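Side-chain contact in similar to N-acetyltransferase (Staphylococcus aureus subsp. aureus, PDB 4MBU), which is a Gcn5-related N-acetyltransferase that probably transfers an acetyl group from acetyl-CoA to an amine: residues A[7-10]-A[11-14]. Numbering follows the deposited sequence.
Sequences CAKK and EDLN. With CD (cadmium ion), chain E; CD (cadmium ion), chain C.
D12 turns its carboxylate back onto the backbone of K9, three residues earlier, where OD2 accepts the amide N-H of K9 (N to OD2 2.7 Å). The bond is fairly straight, 159° at the hydrogen, but the donor approaches from above the carboxylate plane, 40° out of it. With chi1 at -62°, CG of D12 lies anti to its own carbonyl carbon and beside its backbone N, a rotation that swings the group back along the chain. OD2 also rests 3.3 Å from CA of A8, while OD1 forms a salt bridge with R6 on the preceding strand. The buried carboxylate thus has a partner on each oxygen, and both partners would be expected to stabilise its negative charge.

Backbone bonds close two overlapping turns, each joining residues three apart along the chain: D12 N donates to K9 O (2.9 Å) and L13 N to K10 O (3.0 Å). A water bridges onward, donating to K10 O and to OD1 of N14 (O to OD1 2.6 Å) while accepting from N14 N. This is the passage from strand 3-7, outermost in the sheet of this chain, into helix 13-26, the first strand and first helix of the GNAT fold.

Van der Waals contacts of carbon with oxygen add to these bonds. L13 lays CB and CG against K10 O and continues, by apolar contact, onto I42 and F45 of helix 38-50, while K10 lies against F45 and Q49 of the same helix. E11, bent at chi2, brings OE1 alongside CB of K9 at 3.6 Å; the ammonium of K9 stays short of a salt bridge, NZ standing 4.6 Å from that same OE1.

At the other end, SG of C7 bridges two cadmium ions, at 2.7 Å from one; a water is a further ligand of one ion.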
loop_
_atom_site.group_PDB
_atom_site.type_symbol
_atom_site.label_atom_id
_atom_site.label_comp_id
_atom_site.label_asym_id
_atom_site.label_seq_id
_atom_site.Cartn_x
_atom_site.Cartn_y
_atom_site.Cartn_z
ATOM N N CYS A 7 25.230 -1.969 -21.635
ATOM C CA CYS A 7 24.631 -0.728 -22.092
ATOM C C CYS A 7 24.021 -0.921 -23.476
ATOM O O CYS A 7 24.542 -1.679 -24.304
ATOM C CB CYS A 7 25.667 0.394 -22.125
ATOM S SG CYS A 7 26.239 0.791 -20.489
ATOM N N ALA A 8 22.914 -0.228 -23.722
ATOM C CA ALA A 8 22.223 -0.341 -24.994
ATOM C C ALA A 8 23.020 0.388 -26.060
ATOM O O ALA A 8 23.758 1.336 -25.756
ATOM C CB ALA A 8 20.835 0.249 -24.890
ATOM N N LYS A 9 22.839 -0.044 -27.306
ATOM C CA LYS A 9 23.445 0.587 -28.473
ATOM C C LYS A 9 22.338 0.875 -29.501
ATOM O O LYS A 9 21.219 0.369 -29.362
ATOM C CB LYS A 9 24.495 -0.349 -29.082
ATOM C CG LYS A 9 25.530 -0.899 -28.099
ATOM C CD LYS A 9 26.702 0.061 -27.896
ATOM C CE LYS A 9 27.639 0.083 -29.099
ATOM N NZ LYS A 9 28.291 -1.229 -29.369
ATOM N N LYS A 10 22.647 1.662 -30.532
ATOM C CA LYS A 10 21.654 2.013 -31.554
ATOM C C LYS A 10 21.004 0.777 -32.186
ATOM O O LYS A 10 19.789 0.730 -32.408
ATOM C CB LYS A 10 22.293 2.880 -32.641
ATOM C CG LYS A 10 22.469 4.344 -32.277
ATOM C CD LYS A 10 23.178 5.102 -33.402
ATOM C CE LYS A 10 23.350 6.594 -33.079
ATOM N NZ LYS A 10 24.318 6.879 -31.970
ATOM N N GLU A 11 21.823 -0.235 -32.449
ATOM C CA GLU A 11 21.355 -1.480 -33.055
ATOM C C GLU A 11 20.352 -2.241 -32.180
ATOM O O GLU A 11 19.747 -3.215 -32.633
ATOM C CB GLU A 11 22.535 -2.395 -33.420
ATOM C CG GLU A 11 23.860 -2.059 -32.727
ATOM C CD GLU A 11 24.577 -0.867 -33.353
ATOM O OE1 GLU A 11 25.211 -0.093 -32.602
ATOM O OE2 GLU A 11 24.510 -0.707 -34.595
ATOM N N ASP A 12 20.171 -1.795 -30.939
ATOM C CA ASP A 12 19.202 -2.416 -30.042
ATOM C C ASP A 12 17.802 -1.794 -30.178
ATOM O O ASP A 12 16.797 -2.411 -29.806
ATOM C CB ASP A 12 19.681 -2.293 -28.591
ATOM C CG ASP A 12 21.003 -3.000 -28.343
ATOM O OD1 ASP A 12 21.273 -4.033 -28.991
ATOM O OD2 ASP A 12 21.772 -2.517 -27.481
ATOM N N LEU A 13 17.749 -0.579 -30.725
ATOM C CA LEU A 13 16.537 0.243 -30.656
ATOM C C LEU A 13 15.269 -0.438 -31.190
ATOM O O LEU A 13 14.204 -0.388 -30.554
ATOM C CB LEU A 13 16.769 1.617 -31.304
ATOM C CG LEU A 13 17.756 2.503 -30.535
ATOM C CD1 LEU A 13 17.939 3.847 -31.206
ATOM C CD2 LEU A 13 17.310 2.718 -29.090
ATOM N N ASN A 14 15.382 -1.110 -32.329
ATOM C CA ASN A 14 14.217 -1.788 -32.890
ATOM C C ASN A 14 13.631 -2.767 -31.880
ATOM O O ASN A 14 12.429 -2.709 -31.587
ATOM C CB ASN A 14 14.553 -2.468 -34.215
ATOM C CG ASN A 14 14.677 -1.476 -35.351
ATOM O OD1 ASN A 14 15.778 -1.094 -35.740
ATOM N ND2 ASN A 14 13.540 -1.039 -35.880
HETATM CD CD CD E . 28.763 -0.192 -20.851
HETATM CD CD CD C . 27.634 2.959 -21.464
HETATM O O HOH W 1 17.771 -0.495 -34.165
HETATM O O HOH W 2 25.819 3.574 -23.212
#